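Local coordinates for protein 1-Cys peroxiredoxin (Vibrio vulnificus MO6-24/O, PDB 5K2I) that acts as a 1-Cys peroxiredoxin, probably reducing hydrogen peroxide and related peroxides, and is linked to the scavenging of nitric oxide, at residues P41-P46 with F80-W85; G32-L37 with K66-I71; L37-G42 with L120-Y125. One frame throughout, in Å; residues are numbered along the deposited sequence.

Interaction 1: residues P41-P46 with F80-W85; sequences PGAFTP and FVMKAW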
ATOM      1  N   PRO A  41      10.030   3.818  -1.742  1.00  7.67           N
ATOM      2  CA  PRO A  41      10.863   2.663  -1.411  1.00  8.47           C
ATOM      3  C   PRO A  41      11.763   2.243  -2.555  1.00  7.75           C
ATOM      4  O   PRO A  41      12.748   1.526  -2.337  1.00  9.19           O
ATOM      5  CB  PRO A  41       9.843   1.556  -1.119  1.00  9.86           C
ATOM      6  CG  PRO A  41       8.555   2.278  -0.835  1.00 12.32           C
ATOM      7  CD  PRO A  41       8.594   3.477  -1.732  1.00 10.47           C
ATOM      8  N   GLY A  42      11.447   2.686  -3.766  1.00  8.24           N
ATOM      9  CA  GLY A  42      12.313   2.373  -4.887  1.00  8.33           C
ATOM     10  C   GLY A  42      11.846   3.024  -6.167  1.00  8.31           C
ATOM     11  O   GLY A  42      10.639   3.140  -6.418  1.00  9.29           O
ATOM     12  N   ALA A  43      12.802   3.461  -6.976  1.00  7.42           N
ATOM     13  CA  ALA A  43      12.492   3.858  -8.342  1.00  8.86           C
ATOM     14  C   ALA A  43      11.780   2.703  -9.039  1.00  9.90           C
ATOM     15  O   ALA A  43      12.098   1.539  -8.810  1.00  9.53           O
ATOM     16  CB  ALA A  43      13.760   4.239  -9.095  1.00  9.83           C
ATOM     17  N   PHE A  44      10.799   3.046  -9.870  1.00  7.93           N
ATOM     18  CA  PHE A  44      10.001   2.094 -10.663  1.00  8.47           C
ATOM     19  C   PHE A  44       9.057   1.217  -9.825  1.00 11.57           C
ATOM     20  O   PHE A  44       8.357   0.366 -10.387  1.00 13.26           O
ATOM     21  CB  PHE A  44      10.899   1.188 -11.540  1.00 10.74           C
ATOM     22  CG  PHE A  44      11.653   1.922 -12.622  1.00  9.22           C
ATOM     23  CD1 PHE A  44      11.026   2.270 -13.818  1.00  9.98           C
ATOM     24  CD2 PHE A  44      12.989   2.266 -12.450  1.00 11.08           C
ATOM     25  CE1 PHE A  44      11.730   2.937 -14.821  1.00 10.43           C
ATOM     26  CE2 PHE A  44      13.697   2.930 -13.456  1.00 11.52           C
ATOM     27  CZ  PHE A  44      13.062   3.266 -14.639  1.00 12.94           C
ATOM     28  N   THR A  45       9.017   1.399  -8.511  1.00 11.37           N
ATOM     29  CA  THR A  45       8.092   0.607  -7.693  1.00 11.71           C
ATOM     30  C   THR A  45       6.721   1.280  -7.635  1.00 12.73           C
ATOM     31  O   THR A  45       6.592   2.485  -7.853  1.00 14.03           O
ATOM     32  CB  THR A  45       8.619   0.359  -6.238  1.00 12.00           C
ATOM     33  OG1 THR A  45       8.616   1.583  -5.489  1.00 14.27           O
ATOM     34  CG2 THR A  45       9.996  -0.268  -6.262  1.00 14.71           C
ATOM     35  N   PRO A  46       5.676   0.498  -7.348  1.00 12.90           N
ATOM     36  CA  PRO A  46       4.361   1.137  -7.348  1.00 16.69           C
ATOM     37  C   PRO A  46       4.083   1.864  -6.040  1.00 18.63           C
ATOM     38  O   PRO A  46       4.380   1.368  -4.944  1.00 18.45           O
ATOM     39  CB  PRO A  46       3.401  -0.030  -7.572  1.00 18.09           C
ATOM     40  CG  PRO A  46       4.135  -1.236  -7.118  1.00 15.24           C
ATOM     41  CD  PRO A  46       5.606  -0.972  -7.287  1.00 14.31           C
ATOM     42  N   PHE A  80      22.270   6.110 -11.384  1.00  8.65           N
ATOM     43  CA  PHE A  80      21.901   5.715 -12.756  1.00  8.40           C
ATOM     44  C   PHE A  80      20.434   5.305 -12.822  1.00  8.68           C
ATOM     45  O   PHE A  80      19.708   5.701 -13.744  1.00  9.71           O
ATOM     46  CB  PHE A  80      22.777   4.566 -13.271  1.00  9.61           C
ATOM     47  CG  PHE A  80      24.236   4.920 -13.382  1.00 11.68           C
ATOM     48  CD1 PHE A  80      24.673   5.825 -14.327  1.00 14.26           C
ATOM     49  CD2 PHE A  80      25.159   4.363 -12.512  1.00 14.98           C
ATOM     50  CE1 PHE A  80      26.021   6.163 -14.422  1.00 16.56           C
ATOM     51  CE2 PHE A  80      26.513   4.690 -12.596  1.00 17.29           C
ATOM     52  CZ  PHE A  80      26.938   5.601 -13.551  1.00 18.66           C
ATOM     53  N   VAL A  81      19.991   4.529 -11.844  1.00  7.27           N
ATOM     54  CA  VAL A  81      18.590   4.127 -11.805  1.00  8.67           C
ATOM     55  C   VAL A  81      17.682   5.341 -11.594  1.00  8.06           C
ATOM     56  O   VAL A  81      16.634   5.445 -12.226  1.00  9.30           O
ATOM     57  CB  VAL A  81      18.353   3.074 -10.712  1.00  8.83           C
ATOM     58  CG1 VAL A  81      16.863   2.807 -10.530  1.00  9.38           C
ATOM     59  CG2 VAL A  81      19.071   1.788 -11.073  1.00  9.40           C
ATOM     60  N   MET A  82      18.086   6.283 -10.739  1.00  8.49           N
ATOM     61  CA  MET A  82      17.251   7.469 -10.520  1.00  9.05           C
ATOM     62  C   MET A  82      17.124   8.334 -11.781  1.00  7.89           C
ATOM     63  O   MET A  82      16.043   8.853 -12.079  1.00  8.51           O
ATOM     64  CB  MET A  82      17.779   8.317  -9.354  1.00  9.40           C
ATOM     65  CG  MET A  82      17.632   7.653  -7.979  1.00 10.23           C
ATOM     66  SD  MET A  82      15.913   7.264  -7.545  1.00  9.98           S
ATOM     67  CE  MET A  82      15.273   8.895  -7.173  1.00 11.87           C
ATOM     68  N   LYS A  83      18.222   8.481 -12.521  1.00  8.79           N
ATOM     69  CA  LYS A  83      18.181   9.203 -13.780  1.00 10.48           C
ATOM     70  C   LYS A  83      17.246   8.513 -14.773  1.00  9.10           C
ATOM     71  O   LYS A  83      16.430   9.169 -15.414  1.00 10.94           O
ATOM     72  CB  LYS A  83      19.588   9.327 -14.363  1.00 11.70           C
ATOM     73  CG  LYS A  83      19.642  10.068 -15.691  1.00 14.78           C
ATOM     74  CD  LYS A  83      21.088  10.343 -16.083  1.00 19.07           C
ATOM     75  CE  LYS A  83      21.164  11.151 -17.366  1.00 25.41           C
ATOM     76  NZ  LYS A  83      20.614  10.361 -18.497  1.00 36.10           N
ATOM     77  N   ALA A  84      17.339   7.189 -14.861  1.00  7.88           N
ATOM     78  CA  ALA A  84      16.500   6.432 -15.784  1.00 10.16           C
ATOM     79  C   ALA A  84      15.029   6.576 -15.413  1.00 10.58           C
ATOM     80  O   ALA A  84      14.164   6.688 -16.278  1.00 13.07           O
ATOM     81  CB  ALA A  84      16.903   4.981 -15.793  1.00 11.38           C
ATOM     82  N   TRP A  85      14.744   6.596 -14.118  1.00  8.81           N
ATOM     83  CA  TRP A  85      13.365   6.678 -13.658  1.00  9.62           C
ATOM     84  C   TRP A  85      12.758   8.041 -13.973  1.00 10.43           C
ATOM     85  O   TRP A  85      11.614   8.137 -14.438  1.00 11.14           O
ATOM     86  CB  TRP A  85      13.299   6.400 -12.159  1.00  9.10           C
ATOM     87  CG  TRP A  85      11.906   6.257 -11.607  1.00 10.72           C
ATOM     88  CD1 TRP A  85      10.833   5.638 -12.201  1.00 10.71           C
ATOM     89  CD2 TRP A  85      11.444   6.737 -10.343  1.00  9.41           C
ATOM     90  NE1 TRP A  85       9.738   5.705 -11.374  1.00 10.73           N
ATOM     91  CE2 TRP A  85      10.081   6.380 -10.228  1.00 10.34           C
ATOM     92  CE3 TRP A  85      12.053   7.440  -9.298  1.00  9.10           C
ATOM     93  CZ2 TRP A  85       9.309   6.702  -9.103  1.00  9.99           C
ATOM     94  CZ3 TRP A  85      11.287   7.757  -8.174  1.00  9.71           C
ATOM     95  CH2 TRP A  85       9.926   7.398  -8.094  1.00 11.68           C
TER
HETATM   96  O   HOH W   1       7.307   3.990 -10.131  1.00 21.97           O
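Ala-43 and Phe-44 pack against one face of the indole of Trp-85, and nearly all of the contact is aromatic or apolar. Two CH-pi contacts lead. Ala-43 CA stands over the indole face, 3.8 Å from the centroid of the Trp-85 six-membered ring and 17° off its normal. In return, Trp-85 CB lies off-centre against the Phe-44 ring. The two aromatic groups slide past each other in opposite directions. Their meeting is oblique, with planes at 48° and the centroids of the Phe-44 ring and the Trp-85 five-membered ring 4.6 Å apart, and Trp-85 CD1 sits above the middle of the phenyl face. Although Phe-44 starts out away from the helix, its chi1 of -66° sets CG beside its own backbone N and lets the ring reach Trp-85.

The apolar packing centres on Ala-43. Ala-43 CB touches Val-81 CG1 at 3.7 Å. The same methyl group meets Trp-85 CD2 and, less closely, Met-82 SD.

Polar atoms play a smaller part. Phe-44 N lies over the rim of the indole, 3.2 Å from Trp-85 NE1, but both atoms are donors and cannot pair. A water instead joins the segments, donating to Thr-45 O and accepting a weak bond from Trp-85 NE1. Within the loop, Gly-42 O is gripped twice, by Thr-45 N and by Thr-45 OG1 at 2.7 Å, which fixes a type II turn from Gly-42 to Thr-45. Asn-77 receives the Ala-43 N-H through its side chain.

Pro-41 and Thr-45 match the first two conserved positions of the peroxiredoxin Pro-x-x-x-Thr-x-x-Cys motif. The turn held against helix 79-88 is thus the loop leading to the probable peroxidatic cysteine in this thioredoxin-like fold.

Interaction 2: residues G32-L37 with K66-I71; sequences GKKVVL and KGVDLI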
ATOM      1  N   GLY A  32      18.873  28.372   1.349  1.00  8.21           N
ATOM      2  CA  GLY A  32      18.209  29.548   0.806  1.00 10.10           C
ATOM      3  C   GLY A  32      16.987  29.254  -0.033  1.00 11.58           C
ATOM      4  O   GLY A  32      16.495  30.128  -0.741  1.00 13.73           O
ATOM      5  N   LYS A  33      16.479  28.030   0.055  1.00  8.84           N
ATOM      6  CA  LYS A  33      15.350  27.603  -0.764  1.00  9.14           C
ATOM      7  C   LYS A  33      14.250  26.986   0.072  1.00  9.19           C
ATOM      8  O   LYS A  33      14.504  26.437   1.154  1.00  9.79           O
ATOM      9  CB  LYS A  33      15.789  26.574  -1.817  1.00  9.51           C
ATOM     10  CG  LYS A  33      16.770  27.078  -2.865  1.00 11.67           C
ATOM     11  CD  LYS A  33      17.262  25.924  -3.716  1.00 13.80           C
ATOM     12  CE  LYS A  33      18.511  26.287  -4.493  1.00 27.37           C
ATOM     13  NZ  LYS A  33      18.182  26.981  -5.751  1.00 35.13           N
ATOM     14  N   LYS A  34      13.024  27.092  -0.433  1.00  8.45           N
ATOM     15  CA  LYS A  34      11.918  26.271   0.020  1.00  9.90           C
ATOM     16  C   LYS A  34      11.861  25.056  -0.900  1.00  9.84           C
ATOM     17  O   LYS A  34      11.688  25.172  -2.123  1.00  9.69           O
ATOM     18  CB  LYS A  34      10.598  27.026  -0.000  1.00 11.04           C
ATOM     19  CG  LYS A  34       9.468  26.197   0.605  1.00 11.47           C
ATOM     20  CD  LYS A  34       8.110  26.887   0.478  1.00 15.29           C
ATOM     21  CE  LYS A  34       8.018  28.157   1.311  1.00 17.78           C
ATOM     22  NZ  LYS A  34       8.115  27.885   2.771  1.00 20.27           N
ATOM     23  N   VAL A  35      12.049  23.887  -0.311  1.00  7.50           N
ATOM     24  CA  VAL A  35      12.199  22.647  -1.052  1.00  7.63           C
ATOM     25  C   VAL A  35      11.129  21.652  -0.666  1.00  7.44           C
ATOM     26  O   VAL A  35      10.825  21.502   0.509  1.00  8.98           O
ATOM     27  CB  VAL A  35      13.589  22.019  -0.792  1.00  7.43           C
ATOM     28  CG1 VAL A  35      13.733  20.666  -1.477  1.00  8.45           C
ATOM     29  CG2 VAL A  35      14.682  22.964  -1.238  1.00  7.84           C
ATOM     30  N   VAL A  36      10.536  21.006  -1.656  1.00  7.94           N
ATOM     31  CA  VAL A  36       9.676  19.864  -1.396  1.00  7.87           C
ATOM     32  C   VAL A  36      10.468  18.611  -1.743  1.00  8.67           C
ATOM     33  O   VAL A  36      10.978  18.491  -2.850  1.00  8.86           O
ATOM     34  CB  VAL A  36       8.373  19.932  -2.199  1.00  8.88           C
ATOM     35  CG1 VAL A  36       7.640  18.589  -2.139  1.00 10.85           C
ATOM     36  CG2 VAL A  36       7.507  21.060  -1.670  1.00  9.88           C
ATOM     37  N   LEU A  37      10.625  17.714  -0.771  1.00  8.07           N
ATOM     38  CA  LEU A  37      11.342  16.456  -0.960  1.00  7.43           C
ATOM     39  C   LEU A  37      10.407  15.311  -0.663  1.00  7.56           C
ATOM     40  O   LEU A  37       9.752  15.309   0.380  1.00  8.53           O
ATOM     41  CB  LEU A  37      12.555  16.395  -0.036  1.00  7.58           C
ATOM     42  CG  LEU A  37      13.412  15.128  -0.020  1.00  8.24           C
ATOM     43  CD1 LEU A  37      14.147  14.996  -1.331  1.00 10.59           C
ATOM     44  CD2 LEU A  37      14.392  15.159   1.148  1.00 10.04           C
ATOM     45  N   LYS A  66       3.204  28.614  -5.109  1.00 17.74           N
ATOM     46  CA  LYS A  66       3.085  28.886  -3.681  1.00 19.91           C
ATOM     47  C   LYS A  66       4.452  29.015  -3.012  1.00 17.43           C
ATOM     48  O   LYS A  66       4.562  28.936  -1.788  1.00 24.19           O
ATOM     49  CB  LYS A  66       2.259  27.804  -2.989  1.00 21.34           C
ATOM     50  CG  LYS A  66       0.815  27.732  -3.456  1.00 29.31           C
ATOM     51  CD  LYS A  66       0.016  28.941  -2.998  1.00 34.10           C
ATOM     52  CE  LYS A  66      -1.464  28.785  -3.342  1.00 37.16           C
ATOM     53  NZ  LYS A  66      -2.297  29.873  -2.751  1.00 39.01           N
ATOM     54  N   GLY A  67       5.490  29.191  -3.823  1.00 18.11           N
ATOM     55  CA  GLY A  67       6.796  29.572  -3.313  1.00 17.04           C
ATOM     56  C   GLY A  67       7.846  28.481  -3.240  1.00 16.13           C
ATOM     57  O   GLY A  67       8.937  28.719  -2.721  1.00 16.15           O
ATOM     58  N   VAL A  68       7.537  27.294  -3.751  1.00 11.60           N
ATOM     59  CA  VAL A  68       8.519  26.215  -3.745  1.00 10.99           C
ATOM     60  C   VAL A  68       9.573  26.467  -4.819  1.00 13.14           C
ATOM     61  O   VAL A  68       9.234  26.727  -5.975  1.00 14.54           O
ATOM     62  CB  VAL A  68       7.833  24.842  -3.950  1.00  9.03           C
ATOM     63  CG1 VAL A  68       8.864  23.729  -4.116  1.00  9.21           C
ATOM     64  CG2 VAL A  68       6.908  24.544  -2.773  1.00 11.20           C
ATOM     65  N   ASP A  69      10.847  26.411  -4.443  1.00 11.22           N
ATOM     66  CA  ASP A  69      11.931  26.676  -5.382  1.00 11.56           C
ATOM     67  C   ASP A  69      12.400  25.428  -6.093  1.00 13.63           C
ATOM     68  O   ASP A  69      12.912  25.481  -7.209  1.00 14.95           O
ATOM     69  CB  ASP A  69      13.125  27.293  -4.655  1.00 12.53           C
ATOM     70  CG  ASP A  69      12.796  28.626  -4.025  1.00 17.72           C
ATOM     71  OD1 ASP A  69      12.479  29.569  -4.783  1.00 21.95           O
ATOM     72  OD2 ASP A  69      12.849  28.745  -2.780  1.00 15.56           O
ATOM     73  N   LEU A  70      12.242  24.295  -5.425  1.00 12.16           N
ATOM     74  CA  LEU A  70      12.838  23.056  -5.878  1.00 10.59           C
ATOM     75  C   LEU A  70      11.991  21.900  -5.391  1.00  8.86           C
ATOM     76  O   LEU A  70      11.615  21.870  -4.223  1.00  9.58           O
ATOM     77  CB  LEU A  70      14.262  22.933  -5.346  1.00 11.50           C
ATOM     78  CG  LEU A  70      15.062  21.704  -5.729  1.00 12.15           C
ATOM     79  CD1 LEU A  70      15.296  21.695  -7.233  1.00 16.70           C
ATOM     80  CD2 LEU A  70      16.389  21.712  -4.963  1.00 15.15           C
ATOM     81  N   ILE A  71      11.666  20.978  -6.294  1.00  8.85           N
ATOM     82  CA  ILE A  71      10.993  19.727  -5.949  1.00  8.92           C
ATOM     83  C   ILE A  71      11.949  18.597  -6.241  1.00  8.85           C
ATOM     84  O   ILE A  71      12.479  18.525  -7.343  1.00  9.94           O
ATOM     85  CB  ILE A  71       9.708  19.512  -6.765  1.00  8.96           C
ATOM     86  CG1 ILE A  71       8.784  20.724  -6.644  1.00 10.25           C
ATOM     87  CG2 ILE A  71       9.004  18.215  -6.338  1.00 10.81           C
ATOM     88  CD1 ILE A  71       7.614  20.691  -7.617  1.00 14.99           C
TER
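The carboxylate of Asp-69 meets segment 32-37 through OD2. This oxygen takes the Lys-34 N-H on its anti lone pair, the side away from OD1, at 2.9 Å between Lys-34 N and Asp-69 OD2 and nearly straight (165°). The Lys-33 and Asp-69 side chains cross obliquely, Lys-33 CB lying 3.8 Å from Asp-69 OD2; their charged ends do not touch. The flat peptide carbonyl of Lys-34 is approached in its own plane by Asp-69 N, 2.8 Å from Lys-34 O, while Leu-70 N adds a weak bond to that oxygen.

Further on, Val-36 N donates to Leu-70 O at 2.9 Å; Val-35 CA and Ile-71 CA make CA-H...O contacts to Leu-70 O and Val-36 O, and the pairs Val-35/Leu-70 and Val-36/Ile-71 are parallel bridges. They join the two strands of a right-handed beta-alpha-beta unit, 34-40 and 70-75, in the thioredoxin-like sheet. Gly-67, with positive phi, is the C-prime residue of the Schellman motif that ends the connecting helix 53-65.

Val-35 and Leu-70 lie side by side on one face of the sheet, where Phe-30 touches both. Val-36 and Ile-71 occupy the other, covered by helix 53-65, with Ile-153 also on Val-36. Val-68 crosses Val-36 at about a right angle, Val-36 CG2 resting 3.7 Å from Val-68 CG2. The stem of Lys-34 passes Gly-67 O before NZ forms a salt bridge with Asp-130.

Interaction 3: residues L37-G42 with L120-Y125; sequences LFAVPG and LRSQRY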
ATOM      1  N   LEU A  37      10.625  17.714  -0.771  1.00  8.07           N
ATOM      2  CA  LEU A  37      11.342  16.456  -0.960  1.00  7.43           C
ATOM      3  C   LEU A  37      10.407  15.311  -0.663  1.00  7.56           C
ATOM      4  O   LEU A  37       9.752  15.309   0.380  1.00  8.53           O
ATOM      5  CB  LEU A  37      12.555  16.395  -0.036  1.00  7.58           C
ATOM      6  CG  LEU A  37      13.412  15.128  -0.020  1.00  8.24           C
ATOM      7  CD1 LEU A  37      14.147  14.996  -1.331  1.00 10.59           C
ATOM      8  CD2 LEU A  37      14.392  15.159   1.148  1.00 10.04           C
ATOM      9  N   PHE A  38      10.328  14.335  -1.558  1.00  7.56           N
ATOM     10  CA  PHE A  38       9.506  13.163  -1.272  1.00  7.98           C
ATOM     11  C   PHE A  38      10.289  11.897  -1.573  1.00  7.91           C
ATOM     12  O   PHE A  38      11.144  11.868  -2.466  1.00  7.93           O
ATOM     13  CB  PHE A  38       8.167  13.190  -2.055  1.00  8.47           C
ATOM     14  CG  PHE A  38       8.325  13.113  -3.545  1.00  7.27           C
ATOM     15  CD1 PHE A  38       8.558  14.261  -4.280  1.00 10.74           C
ATOM     16  CD2 PHE A  38       8.261  11.896  -4.201  1.00  9.84           C
ATOM     17  CE1 PHE A  38       8.716  14.202  -5.653  1.00  9.64           C
ATOM     18  CE2 PHE A  38       8.420  11.825  -5.569  1.00 11.93           C
ATOM     19  CZ  PHE A  38       8.649  12.976  -6.296  1.00 13.35           C
ATOM     20  N   ALA A  39      10.004  10.863  -0.787  1.00  7.14           N
ATOM     21  CA  ALA A  39      10.713   9.597  -0.883  1.00  6.96           C
ATOM     22  C   ALA A  39       9.789   8.444  -1.224  1.00  7.95           C
ATOM     23  O   ALA A  39       8.598   8.459  -0.882  1.00  8.44           O
ATOM     24  CB  ALA A  39      11.430   9.300   0.431  1.00  8.75           C
ATOM     25  N   VAL A  40      10.373   7.437  -1.869  1.00  7.86           N
ATOM     26  CA  VAL A  40       9.699   6.194  -2.215  1.00  8.20           C
ATOM     27  C   VAL A  40      10.597   5.032  -1.826  1.00  8.07           C
ATOM     28  O   VAL A  40      11.792   5.226  -1.595  1.00  8.32           O
ATOM     29  CB  VAL A  40       9.370   6.119  -3.727  1.00  9.07           C
ATOM     30  CG1 VAL A  40       8.361   7.201  -4.100  1.00 12.38           C
ATOM     31  CG2 VAL A  40      10.656   6.209  -4.576  1.00 11.74           C
ATOM     32  N   PRO A  41      10.030   3.818  -1.742  1.00  7.67           N
ATOM     33  CA  PRO A  41      10.863   2.663  -1.411  1.00  8.47           C
ATOM     34  C   PRO A  41      11.763   2.243  -2.555  1.00  7.75           C
ATOM     35  O   PRO A  41      12.748   1.526  -2.337  1.00  9.19           O
ATOM     36  CB  PRO A  41       9.843   1.556  -1.119  1.00  9.86           C
ATOM     37  CG  PRO A  41       8.555   2.278  -0.835  1.00 12.32           C
ATOM     38  CD  PRO A  41       8.594   3.477  -1.732  1.00 10.47           C
ATOM     39  N   GLY A  42      11.447   2.686  -3.766  1.00  8.24           N
ATOM     40  CA  GLY A  42      12.313   2.373  -4.887  1.00  8.33           C
ATOM     41  C   GLY A  42      11.846   3.024  -6.167  1.00  8.31           C
ATOM     42  O   GLY A  42      10.639   3.140  -6.418  1.00  9.29           O
ATOM     43  N   LEU A 120      17.446  -2.884   2.520  1.00  9.15           N
ATOM     44  CA  LEU A 120      17.026  -1.698   3.252  1.00  9.80           C
ATOM     45  C   LEU A 120      16.655  -0.581   2.280  1.00  9.42           C
ATOM     46  O   LEU A 120      17.452  -0.229   1.407  1.00 10.17           O
ATOM     47  CB  LEU A 120      18.134  -1.238   4.199  1.00 10.99           C
ATOM     48  CG  LEU A 120      17.703  -0.344   5.358  1.00 13.11           C
ATOM     49  CD1 LEU A 120      16.892  -1.136   6.388  1.00 13.48           C
ATOM     50  CD2 LEU A 120      18.928   0.299   6.000  1.00 15.37           C
ATOM     51  N   ARG A 121      15.444  -0.046   2.421  1.00  8.73           N
ATOM     52  CA  ARG A 121      14.964   1.037   1.559  1.00  7.03           C
ATOM     53  C   ARG A 121      14.390   2.162   2.415  1.00  8.89           C
ATOM     54  O   ARG A 121      14.435   2.098   3.645  1.00 10.29           O
ATOM     55  CB  ARG A 121      13.895   0.510   0.595  1.00  8.69           C
ATOM     56  CG  ARG A 121      14.380  -0.609  -0.321  1.00  6.99           C
ATOM     57  CD  ARG A 121      15.452  -0.098  -1.281  1.00  7.93           C
ATOM     58  NE  ARG A 121      15.821  -1.093  -2.292  1.00  8.30           N
ATOM     59  CZ  ARG A 121      15.338  -1.132  -3.536  1.00  7.17           C
ATOM     60  NH1 ARG A 121      14.442  -0.236  -3.937  1.00  8.45           N
ATOM     61  NH2 ARG A 121      15.768  -2.066  -4.389  1.00  9.19           N
ATOM     62  N   SER A 122      13.819   3.176   1.775  1.00  7.64           N
ATOM     63  CA  SER A 122      13.176   4.267   2.491  1.00  7.88           C
ATOM     64  C   SER A 122      11.689   4.019   2.663  1.00  7.82           C
ATOM     65  O   SER A 122      11.040   3.446   1.787  1.00  9.38           O
ATOM     66  CB  SER A 122      13.362   5.584   1.739  1.00  7.30           C
ATOM     67  OG  SER A 122      12.811   6.669   2.468  1.00  8.04           O
ATOM     68  N   GLN A 123      11.147   4.475   3.784  1.00  8.19           N
ATOM     69  CA  GLN A 123       9.702   4.652   3.919  1.00  7.49           C
ATOM     70  C   GLN A 123       9.248   5.747   2.965  1.00  8.01           C
ATOM     71  O   GLN A 123      10.061   6.585   2.543  1.00  8.14           O
ATOM     72  CB  GLN A 123       9.335   5.017   5.357  1.00  8.77           C
ATOM     73  CG  GLN A 123       9.637   3.902   6.359  1.00  8.91           C
ATOM     74  CD  GLN A 123       9.457   4.362   7.802  1.00 11.05           C
ATOM     75  OE1 GLN A 123      10.348   4.183   8.644  1.00 13.36           O
ATOM     76  NE2 GLN A 123       8.313   4.958   8.089  1.00 10.14           N
ATOM     77  N   ARG A 124       7.951   5.771   2.678  1.00  7.15           N
ATOM     78  CA  ARG A 124       7.343   6.879   1.946  1.00  7.14           C
ATOM     79  C   ARG A 124       7.119   8.062   2.869  1.00  7.00           C
ATOM     80  O   ARG A 124       6.521   7.916   3.927  1.00  9.02           O
ATOM     81  CB  ARG A 124       6.005   6.452   1.338  1.00  7.97           C
ATOM     82  CG  ARG A 124       6.141   5.381   0.284  1.00  9.14           C
ATOM     83  CD  ARG A 124       4.796   5.047  -0.360  1.00 10.15           C
ATOM     84  NE  ARG A 124       4.931   3.939  -1.301  1.00 11.18           N
ATOM     85  CZ  ARG A 124       4.851   2.660  -0.948  1.00 13.47           C
ATOM     86  NH1 ARG A 124       4.635   2.335   0.320  1.00 16.60           N
ATOM     87  NH2 ARG A 124       4.997   1.703  -1.856  1.00 13.61           N
ATOM     88  N   TYR A 125       7.611   9.233   2.472  1.00  6.21           N
ATOM     89  CA  TYR A 125       7.364  10.448   3.218  1.00  7.63           C
ATOM     90  C   TYR A 125       7.491  11.649   2.293  1.00  5.90           C
ATOM     91  O   TYR A 125       8.038  11.545   1.184  1.00  6.85           O
ATOM     92  CB  TYR A 125       8.337  10.583   4.416  1.00  8.85           C
ATOM     93  CG  TYR A 125       9.803  10.748   4.017  1.00  6.85           C
ATOM     94  CD1 TYR A 125      10.294  11.977   3.589  1.00  7.80           C
ATOM     95  CD2 TYR A 125      10.680   9.668   4.042  1.00  7.73           C
ATOM     96  CE1 TYR A 125      11.615  12.128   3.201  1.00  8.20           C
ATOM     97  CE2 TYR A 125      12.012   9.814   3.668  1.00  7.01           C
ATOM     98  CZ  TYR A 125      12.463  11.044   3.238  1.00  7.41           C
ATOM     99  OH  TYR A 125      13.778  11.178   2.846  1.00  9.08           O
TER
HETATM  100  O   HOH W   2      14.030   3.746  -1.065  1.00  7.24           O
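The methyl group of Ala-39 packs on one face of the Tyr-125 ring, and Pro-41 rests on the guanidinium of Arg-124; a third pairing joins Arg-121 to the carbonyl of Pro-41. In the first, Ala-39 CB lies 3.6 Å from the Tyr-125 ring centroid and 23° off the normal, displaced toward CE2. The ring owes this place to an uncommon torsion: chi1 of 65° tucks CG between the backbone N and the carbonyl carbon. The main chains are joined by a hydrogen bond from Ala-39 N to Tyr-125 O, 2.9 Å. Strands 34-40 and 120-130, to which these residues belong, are antiparallel neighbours in the mixed sheet.

In the second pairing the groups meet obliquely. Pro-41 CG sits over the centre of the Arg-124 guanidinium, 3.7 Å from Arg-124 CZ, and Pro-41 CD packs along the arginine stem. The guanidinium is fixed in its rotation by partners beyond the segments: NE bonds to Thr-47 OG1, NH1 forms a salt bridge with Glu-140, and NH2 bonds to Pro-46 O. Such a position, beside the Pro-x-x-x-Thr-x-x-Cys loop, is consistent with the conserved active-site arginine of peroxiredoxins. Phe-145 of the second subunit packs on both Pro-41 and Arg-124.

Arg-121 differs in using its edge. Its chain, bent at chi2, curls round the proline carbonyl, and Arg-121 NH1 donates to a lone pair of Pro-41 O at 2.9 Å, close to the guanidinium plane. NE turns to Gly-118 O.

A water bridges the two main chains, donating to Val-40 O and accepting from Ser-122 N. Ser-122 OG, near Ala-39 CB, bonds to Gln-123 O, whereas buried Ser-122 O lacks a hydrogen-bond partner and meets Pro-41 CA at 3.3 Å.

Overall arrangement
From the N terminus, strand 34-40 with the residues just before and after it supplies the first segment of all three contacts. Interaction 2 closes the shortest loop, through helix 53-65 to the start of strand 70-75. Interaction 1 begins farther along and closes on helix 79-88, so the two cross, far apart across the molecule's middle. Interaction 3 also crosses interaction 2, sharing Leu-37 with it, and makes the longest closure, to strand 120-130; the closure of interaction 1 lies within it, Pro-41 and Gly-42 being common to both. Together they tie the central strand to both its neighbours and the probable active-site loop to sheet and helix; interactions 1 and 3 also reach the second subunit.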